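Local structure of GH18 chiitnase (Pseudoalteromonas aurantia, 6K7Z) at residues Asn185-Asn190 with Gly256-Gln261; Val112-Glu117 with Ile152-Gln157. The protein probably hydrolyses chitin at internal glycosidic bonds, as an endochitinase of glycoside hydrolase family 18 built on a TIM barrel. One frame throughout, in Å; residues are numbered along the deposited sequence.

Contact 1: residues Asn185-Asn190 with Gly256-Gln261; sequences NVQFYN and GIMNWQ
Met258 reaches Asn185 and Tyr189 inside the TIM barrel, joining strand 256-260 to the end of strand 183-187 and the loop after it; strand 219-224 stands between the two strands in the barrel wall. The strand axes come no closer than 7.5 Å, crossing at -56°, and no hydrogen bond links the segments. The Met258 chain leaves with CG anti to the backbone N and then turns about the CB-CG and CG-SD bonds (chi2 -89°, chi3 -80°), swinging its methyl CE towards segment 185-190. There Met258 CE lies 3.8 Å from Asn185 CB, with the two side chains crossing at about a right angle. The same methyl meets the tyrosine at the ring edge, near the ring plane, 3.6 Å from Tyr189 OH. Gln187 CB packs over one face of that ring, while the Gln187 amide NE2 is turned to Ala155 O and Glu117 OE2. Trp260 approaches the phenol by its CB, its indole leading away to meet Tyr7. A cis peptide bond follows this tryptophan, as in other family 18 chitinases. Two residues of strand 256-260, Met258 and Trp260, thus touch the phenol end, Trp260 CB at 3.7 Å from Tyr189 OH.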
ATOM      1  N   ASN A 185      -4.062   0.354   2.467  1.00  8.95           N
ATOM      2  CA  ASN A 185      -3.486  -0.975   2.706  1.00  9.26           C
ATOM      3  C   ASN A 185      -2.899  -0.958   4.112  1.00  9.59           C
ATOM      4  O   ASN A 185      -1.736  -0.602   4.303  1.00  9.91           O
ATOM      5  CB  ASN A 185      -2.412  -1.296   1.672  1.00  9.39           C
ATOM      6  CG  ASN A 185      -2.958  -1.373   0.249  1.00  9.14           C
ATOM      7  OD1 ASN A 185      -3.963  -2.035  -0.013  1.00 10.41           O
ATOM      8  ND2 ASN A 185      -2.281  -0.696  -0.680  1.00  9.73           N
ATOM      9  N   VAL A 186      -3.707  -1.318   5.115  1.00  7.89           N
ATOM     10  CA  VAL A 186      -3.253  -1.239   6.504  1.00 10.46           C
ATOM     11  C   VAL A 186      -2.294  -2.392   6.791  1.00 14.58           C
ATOM     12  O   VAL A 186      -2.632  -3.564   6.595  1.00 11.38           O
ATOM     13  CB  VAL A 186      -4.437  -1.260   7.485  1.00 11.89           C
ATOM     14  CG1 VAL A 186      -3.928  -1.089   8.912  1.00  9.40           C
ATOM     15  CG2 VAL A 186      -5.463  -0.173   7.128  1.00 10.62           C
ATOM     16  N   GLN A 187      -1.095  -2.066   7.280  1.00 13.18           N
ATOM     17  CA  GLN A 187      -0.066  -3.072   7.546  1.00 10.76           C
ATOM     18  C   GLN A 187      -0.237  -3.601   8.963  1.00 12.64           C
ATOM     19  O   GLN A 187       0.337  -3.080   9.920  1.00 12.77           O
ATOM     20  CB  GLN A 187       1.329  -2.489   7.355  1.00 10.94           C
ATOM     21  CG  GLN A 187       1.532  -1.747   6.052  1.00 10.57           C
ATOM     22  CD  GLN A 187       2.980  -1.327   5.852  1.00 14.17           C
ATOM     23  OE1 GLN A 187       3.895  -1.960   6.380  1.00 12.24           O
ATOM     24  NE2 GLN A 187       3.194  -0.254   5.078  1.00 11.92           N
ATOM     25  N   PHE A 188      -1.013  -4.676   9.104  1.00 11.38           N
ATOM     26  CA  PHE A 188      -1.174  -5.271  10.420  1.00 11.08           C
ATOM     27  C   PHE A 188       0.005  -6.187  10.735  1.00 13.22           C
ATOM     28  O   PHE A 188      -0.176  -7.364  11.066  1.00 14.57           O
ATOM     29  CB  PHE A 188      -2.508  -6.024  10.513  1.00 13.86           C
ATOM     30  CG  PHE A 188      -3.711  -5.112  10.583  1.00 13.61           C
ATOM     31  CD1 PHE A 188      -3.955  -4.349  11.720  1.00 12.20           C
ATOM     32  CD2 PHE A 188      -4.586  -4.996   9.501  1.00 12.85           C
ATOM     33  CE1 PHE A 188      -5.051  -3.511  11.793  1.00 10.66           C
ATOM     34  CE2 PHE A 188      -5.698  -4.160   9.572  1.00 12.83           C
ATOM     35  CZ  PHE A 188      -5.927  -3.410  10.721  1.00 12.67           C
ATOM     36  N   TYR A 189       1.215  -5.648  10.642  1.00 12.74           N
ATOM     37  CA  TYR A 189       2.426  -6.381  10.979  1.00 14.96           C
ATOM     38  C   TYR A 189       3.507  -5.361  11.299  1.00 14.82           C
ATOM     39  O   TYR A 189       3.351  -4.164  11.049  1.00 14.71           O
ATOM     40  CB  TYR A 189       2.852  -7.324   9.849  1.00 14.28           C
ATOM     41  CG  TYR A 189       2.833  -6.701   8.479  1.00 13.65           C
ATOM     42  CD1 TYR A 189       1.674  -6.707   7.710  1.00 13.75           C
ATOM     43  CD2 TYR A 189       3.968  -6.096   7.952  1.00 14.31           C
ATOM     44  CE1 TYR A 189       1.645  -6.130   6.451  1.00 10.05           C
ATOM     45  CE2 TYR A 189       3.953  -5.526   6.694  1.00 11.64           C
ATOM     46  CZ  TYR A 189       2.795  -5.548   5.943  1.00 13.61           C
ATOM     47  OH  TYR A 189       2.773  -4.969   4.683  1.00 11.09           O
ATOM     48  N   ASN A 190       4.591  -5.846  11.909  1.00 16.37           N
ATOM     49  CA  ASN A 190       5.674  -4.987  12.397  1.00 18.15           C
ATOM     50  C   ASN A 190       5.164  -3.926  13.358  1.00 18.16           C
ATOM     51  O   ASN A 190       5.783  -2.868  13.507  1.00 16.26           O
ATOM     52  CB  ASN A 190       6.431  -4.313  11.250  1.00 16.58           C
ATOM     53  CG  ASN A 190       7.081  -5.310  10.316  1.00 19.07           C
ATOM     54  OD1 ASN A 190       7.473  -6.404  10.736  1.00 20.72           O
ATOM     55  ND2 ASN A 190       7.206  -4.940   9.043  1.00 17.56           N
ATOM     56  N   GLY A 256     -11.001  -5.868   1.969  1.00 14.29           N
ATOM     57  CA  GLY A 256     -10.142  -6.822   1.297  1.00 13.88           C
ATOM     58  C   GLY A 256      -8.948  -7.214   2.146  1.00 12.89           C
ATOM     59  O   GLY A 256      -8.846  -6.862   3.323  1.00 12.93           O
ATOM     60  N   ILE A 257      -8.042  -7.956   1.499  1.00 11.24           N
ATOM     61  CA  ILE A 257      -6.832  -8.485   2.118  1.00 10.68           C
ATOM     62  C   ILE A 257      -5.645  -8.135   1.241  1.00  8.89           C
ATOM     63  O   ILE A 257      -5.666  -8.396   0.033  1.00  9.25           O
ATOM     64  CB  ILE A 257      -6.905 -10.009   2.303  1.00 11.14           C
ATOM     65  CG1 ILE A 257      -7.985 -10.372   3.321  1.00 10.50           C
ATOM     66  CG2 ILE A 257      -5.531 -10.561   2.721  1.00 12.02           C
ATOM     67  CD1 ILE A 257      -7.642  -9.942   4.749  1.00 12.64           C
ATOM     68  N   MET A 258      -4.611  -7.568   1.854  1.00  9.96           N
ATOM     69  CA  MET A 258      -3.339  -7.264   1.208  1.00  9.78           C
ATOM     70  C   MET A 258      -2.274  -8.199   1.766  1.00  9.97           C
ATOM     71  O   MET A 258      -2.398  -8.684   2.894  1.00 10.02           O
ATOM     72  CB  MET A 258      -2.953  -5.792   1.448  1.00  9.29           C
ATOM     73  CG  MET A 258      -1.555  -5.398   0.932  1.00  9.75           C
ATOM     74  SD  MET A 258      -0.270  -5.660   2.184  1.00 10.98           S
ATOM     75  CE  MET A 258      -0.445  -4.205   3.208  1.00 12.69           C
ATOM     76  N   ASN A 259      -1.238  -8.487   0.981  1.00 10.38           N
ATOM     77  CA  ASN A 259      -0.131  -9.245   1.548  1.00  9.86           C
ATOM     78  C   ASN A 259       1.210  -8.650   1.152  1.00 11.56           C
ATOM     79  O   ASN A 259       1.363  -7.999   0.109  1.00 10.31           O
ATOM     80  CB  ASN A 259      -0.175 -10.749   1.176  1.00  9.61           C
ATOM     81  CG  ASN A 259       0.178 -11.023  -0.278  1.00  9.82           C
ATOM     82  OD1 ASN A 259       1.281 -10.726  -0.743  1.00  9.63           O
ATOM     83  ND2 ASN A 259      -0.749 -11.654  -0.986  1.00 11.34           N
ATOM     84  N   TRP A 260       2.171  -8.864   2.035  1.00 10.03           N
ATOM     85  CA  TRP A 260       3.583  -8.681   1.737  1.00 10.85           C
ATOM     86  C   TRP A 260       4.185 -10.073   1.860  1.00 11.35           C
ATOM     87  O   TRP A 260       4.129 -10.647   2.949  1.00 10.26           O
ATOM     88  CB  TRP A 260       4.249  -7.703   2.723  1.00 10.96           C
ATOM     89  CG  TRP A 260       5.698  -7.483   2.411  1.00 12.80           C
ATOM     90  CD1 TRP A 260       6.761  -8.232   2.849  1.00 13.10           C
ATOM     91  CD2 TRP A 260       6.240  -6.486   1.540  1.00 12.10           C
ATOM     92  NE1 TRP A 260       7.935  -7.737   2.322  1.00 17.45           N
ATOM     93  CE2 TRP A 260       7.642  -6.666   1.514  1.00 14.16           C
ATOM     94  CE3 TRP A 260       5.678  -5.442   0.796  1.00 12.57           C
ATOM     95  CZ2 TRP A 260       8.491  -5.843   0.761  1.00 16.20           C
ATOM     96  CZ3 TRP A 260       6.515  -4.631   0.054  1.00 12.83           C
ATOM     97  CH2 TRP A 260       7.908  -4.834   0.037  1.00 14.82           C
ATOM     98  N   GLN A 261       4.694 -10.661   0.784  1.00  9.89           N
ATOM     99  CA  GLN A 261       4.694 -10.124  -0.569  1.00 11.34           C
ATOM    100  C   GLN A 261       4.513 -11.288  -1.543  1.00  9.94           C
ATOM    101  O   GLN A 261       4.622 -12.458  -1.150  1.00 11.84           O
ATOM    102  CB  GLN A 261       6.001  -9.373  -0.867  1.00 11.43           C
ATOM    103  CG  GLN A 261       7.267 -10.236  -0.737  1.00 12.70           C
ATOM    104  CD  GLN A 261       8.506  -9.532  -1.275  1.00 15.40           C
ATOM    105  OE1 GLN A 261       8.522  -9.067  -2.417  1.00 14.90           O
ATOM    106  NE2 GLN A 261       9.544  -9.437  -0.445  1.00 16.22           N
TER

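Contact 2: residues Val112-Glu117 with Ile152-Gln157; sequences VDIDYE and ISHAPQ
Ile114 lays its CD1 methyl over one face of the His154 imidazole, 3.9 Å from the ring centroid and 30° off the normal, a CH-pi contact between side chains that run side by side in the same direction. Ile114 CD1 also touches Ile152 CG2 at 4.1 Å. The ring itself is fixed by Tyr170 OH at ND1 and Thr138 OG1 at NE2; a leucine in place of His154 would probably leave both hydroxyls without this partner and remove the ring face on which Ile114 CD1 rests. Beneath these side chains the strands are parallel neighbours. Ser153 N donates to Val112 O at 2.9 Å, Ile114 N to Ser153 O at 2.7 Å, and Ala155 N gives Ile114 O a weak bond. On the other face, lining the barrel interior, Ser153 OG sits between its backbone N and carbonyl carbon (chi1 60°), where it donates to the anti lone pair of Asp113 OD1 at 2.6 Å. Asp113 OD2 is held in turn by Tyr7 and Ser75. Beyond the paired residues water takes over: one molecule donates to Tyr116 O and to Ala155 O, at 2.7 Å from the latter, and accepts from Gln157 NE2. A second bridges Tyr116 O and Ala155 N, and a third joins Glu117 O to Gln157 NE2, while Gln157 OE1 accepts from Asn191 ND2. The Asp113-Glu117 sequence fits the DxDxE signature of family 18, whose acidic residues serve catalysis in relatives. Helix 130-144 packs against the Ile114 and Ile152 side through Leu141, while strand 71-77 flanks segment 112-117 and strand 183-187 flanks segment 152-157 in the barrel wall.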
ATOM      1  N   VAL A 112      -1.036   4.796  -8.285  1.00 15.53           N
ATOM      2  CA  VAL A 112       0.062   4.891  -7.330  1.00 14.38           C
ATOM      3  C   VAL A 112      -0.406   4.378  -5.983  1.00 12.09           C
ATOM      4  O   VAL A 112      -1.519   4.678  -5.541  1.00 13.60           O
ATOM      5  CB  VAL A 112       0.581   6.333  -7.168  1.00 13.07           C
ATOM      6  CG1 VAL A 112       1.748   6.376  -6.178  1.00 14.24           C
ATOM      7  CG2 VAL A 112       1.017   6.898  -8.484  1.00 19.42           C
ATOM      8  N   ASP A 113       0.465   3.635  -5.319  1.00 10.05           N
ATOM      9  CA  ASP A 113       0.332   3.298  -3.913  1.00 10.08           C
ATOM     10  C   ASP A 113       1.360   4.117  -3.146  1.00 10.85           C
ATOM     11  O   ASP A 113       2.543   4.093  -3.483  1.00 11.23           O
ATOM     12  CB  ASP A 113       0.569   1.801  -3.704  1.00  8.83           C
ATOM     13  CG  ASP A 113       0.518   1.386  -2.246  1.00 10.61           C
ATOM     14  OD1 ASP A 113      -0.566   1.464  -1.622  1.00 10.99           O
ATOM     15  OD2 ASP A 113       1.567   0.938  -1.725  1.00 11.33           O
ATOM     16  N   ILE A 114       0.912   4.859  -2.142  1.00  9.93           N
ATOM     17  CA  ILE A 114       1.790   5.730  -1.374  1.00  9.97           C
ATOM     18  C   ILE A 114       2.137   4.962  -0.110  1.00 10.02           C
ATOM     19  O   ILE A 114       1.360   4.930   0.846  1.00 10.39           O
ATOM     20  CB  ILE A 114       1.144   7.084  -1.075  1.00 10.60           C
ATOM     21  CG1 ILE A 114       0.947   7.845  -2.392  1.00 11.67           C
ATOM     22  CG2 ILE A 114       1.990   7.882  -0.093  1.00 10.56           C
ATOM     23  CD1 ILE A 114       0.010   9.011  -2.268  1.00 15.87           C
ATOM     24  N   ASP A 115       3.296   4.307  -0.121  1.00 10.65           N
ATOM     25  CA  ASP A 115       3.723   3.490   1.011  1.00 11.02           C
ATOM     26  C   ASP A 115       4.614   4.347   1.904  1.00 11.73           C
ATOM     27  O   ASP A 115       5.842   4.256   1.894  1.00 12.10           O
ATOM     28  CB  ASP A 115       4.430   2.236   0.517  1.00  9.20           C
ATOM     29  CG  ASP A 115       4.774   1.265   1.640  1.00 11.55           C
ATOM     30  OD1 ASP A 115       4.491   1.565   2.820  1.00 13.69           O
ATOM     31  OD2 ASP A 115       5.325   0.182   1.344  1.00 12.68           O
ATOM     32  N   TYR A 116       3.961   5.187   2.699  1.00 10.56           N
ATOM     33  CA  TYR A 116       4.617   6.202   3.518  1.00 12.51           C
ATOM     34  C   TYR A 116       4.784   5.683   4.944  1.00 12.10           C
ATOM     35  O   TYR A 116       3.795   5.340   5.600  1.00 11.98           O
ATOM     36  CB  TYR A 116       3.785   7.480   3.497  1.00 10.16           C
ATOM     37  CG  TYR A 116       4.292   8.610   4.352  1.00 11.08           C
ATOM     38  CD1 TYR A 116       5.179   9.535   3.841  1.00 10.90           C
ATOM     39  CD2 TYR A 116       3.848   8.775   5.665  1.00 12.15           C
ATOM     40  CE1 TYR A 116       5.630  10.594   4.610  1.00 13.28           C
ATOM     41  CE2 TYR A 116       4.295   9.839   6.448  1.00 13.57           C
ATOM     42  CZ  TYR A 116       5.184  10.748   5.905  1.00 16.00           C
ATOM     43  OH  TYR A 116       5.640  11.817   6.653  1.00 14.77           O
ATOM     44  N   GLU A 117       6.036   5.650   5.429  1.00 11.74           N
ATOM     45  CA  GLU A 117       6.345   5.059   6.732  1.00 12.79           C
ATOM     46  C   GLU A 117       7.131   6.010   7.643  1.00 13.22           C
ATOM     47  O   GLU A 117       7.737   5.566   8.623  1.00 12.57           O
ATOM     48  CB  GLU A 117       7.112   3.744   6.536  1.00 11.73           C
ATOM     49  CG  GLU A 117       6.543   2.854   5.407  1.00 14.23           C
ATOM     50  CD  GLU A 117       6.908   1.368   5.548  1.00 17.33           C
ATOM     51  OE1 GLU A 117       7.806   1.055   6.346  1.00 20.74           O
ATOM     52  OE2 GLU A 117       6.289   0.517   4.870  1.00 18.13           O
ATOM     53  N   ILE A 152      -5.371   5.723  -6.375  1.00 13.35           N
ATOM     54  CA  ILE A 152      -4.411   6.235  -5.402  1.00 12.19           C
ATOM     55  C   ILE A 152      -4.708   5.515  -4.099  1.00 11.83           C
ATOM     56  O   ILE A 152      -5.780   5.703  -3.512  1.00 12.93           O
ATOM     57  CB  ILE A 152      -4.496   7.755  -5.210  1.00 11.71           C
ATOM     58  CG1 ILE A 152      -4.206   8.480  -6.524  1.00 13.94           C
ATOM     59  CG2 ILE A 152      -3.495   8.209  -4.147  1.00 11.03           C
ATOM     60  CD1 ILE A 152      -4.336  10.000  -6.417  1.00 16.53           C
ATOM     61  N   SER A 153      -3.787   4.668  -3.663  1.00 10.79           N
ATOM     62  CA  SER A 153      -3.880   4.048  -2.352  1.00  8.41           C
ATOM     63  C   SER A 153      -2.747   4.560  -1.477  1.00  9.73           C
ATOM     64  O   SER A 153      -1.786   5.168  -1.964  1.00 11.01           O
ATOM     65  CB  SER A 153      -3.835   2.517  -2.465  1.00 10.59           C
ATOM     66  OG  SER A 153      -2.636   2.069  -3.068  1.00 11.10           O
ATOM     67  N   HIS A 154      -2.904   4.371  -0.167  1.00  9.64           N
ATOM     68  CA  HIS A 154      -1.853   4.563   0.827  1.00  9.46           C
ATOM     69  C   HIS A 154      -1.710   3.268   1.611  1.00  9.12           C
ATOM     70  O   HIS A 154      -2.613   2.433   1.602  1.00 10.50           O
ATOM     71  CB  HIS A 154      -2.167   5.700   1.814  1.00  7.95           C
ATOM     72  CG  HIS A 154      -2.204   7.063   1.201  1.00  9.45           C
ATOM     73  ND1 HIS A 154      -1.361   8.074   1.602  1.00 10.54           N
ATOM     74  CD2 HIS A 154      -3.003   7.590   0.246  1.00 10.37           C
ATOM     75  CE1 HIS A 154      -1.637   9.170   0.916  1.00 12.99           C
ATOM     76  NE2 HIS A 154      -2.622   8.899   0.078  1.00 12.39           N
ATOM     77  N   ALA A 155      -0.601   3.120   2.338  1.00  8.39           N
ATOM     78  CA  ALA A 155      -0.313   1.884   3.079  1.00  9.38           C
ATOM     79  C   ALA A 155       0.065   2.193   4.523  1.00 10.31           C
ATOM     80  O   ALA A 155       1.194   1.925   4.958  1.00 11.20           O
ATOM     81  CB  ALA A 155       0.786   1.072   2.390  1.00  9.79           C
ATOM     82  N   PRO A 156      -0.866   2.740   5.302  1.00  9.93           N
ATOM     83  CA  PRO A 156      -0.539   3.144   6.670  1.00  8.26           C
ATOM     84  C   PRO A 156      -0.391   1.965   7.615  1.00 10.67           C
ATOM     85  O   PRO A 156      -0.922   0.870   7.406  1.00 10.23           O
ATOM     86  CB  PRO A 156      -1.735   4.007   7.074  1.00  8.90           C
ATOM     87  CG  PRO A 156      -2.861   3.438   6.282  1.00  8.06           C
ATOM     88  CD  PRO A 156      -2.265   3.065   4.963  1.00  8.87           C
ATOM     89  N   GLN A 157       0.326   2.214   8.668  1.00  9.88           N
ATOM     90  CA  GLN A 157       0.415   1.303   9.798  1.00 13.83           C
ATOM     91  C   GLN A 157      -0.639   1.663  10.840  1.00 11.34           C
ATOM     92  O   GLN A 157      -1.129   2.796  10.867  1.00 12.14           O
ATOM     93  CB  GLN A 157       1.817   1.362  10.388  1.00 13.85           C
ATOM     94  CG  GLN A 157       2.852   0.858   9.395  1.00 14.24           C
ATOM     95  CD  GLN A 157       4.252   1.273   9.756  1.00 14.81           C
ATOM     96  OE1 GLN A 157       4.811   0.814  10.755  1.00 17.40           O
ATOM     97  NE2 GLN A 157       4.830   2.149   8.947  1.00 16.41           N
TER
HETATM   98  O   HOH W   1       3.037   2.899   6.664  1.00 11.25           O
HETATM   99  O   HOH W   2       1.283   5.017   4.145  1.00 12.36           O
HETATM  100  O   HOH W   3       7.590   3.053   9.955  1.00 18.18           O

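Along the chain from the N terminus, contact 2 comes first: strand 111-115, helix 130-144 and strand 151-154 form a beta-alpha-beta unit that it closes between adjacent strands. The chain then runs through helix 169-177 to strand 183-187, where contact 1 opens; it closes after 65 intervening residues, past two more helices and strand 219-224. The two contacts are in series, neither nesting nor crossing. They meet because strands 151-154 and 183-187 are neighbours, with probable hydrogen bonds from Asn185 N to His154 O and from Gln187 N to Pro156 O. Across the barrel interior, contact 1 joins strand 183-187 to strand 256-260, which pairs with strand 3-8 to close the barrel.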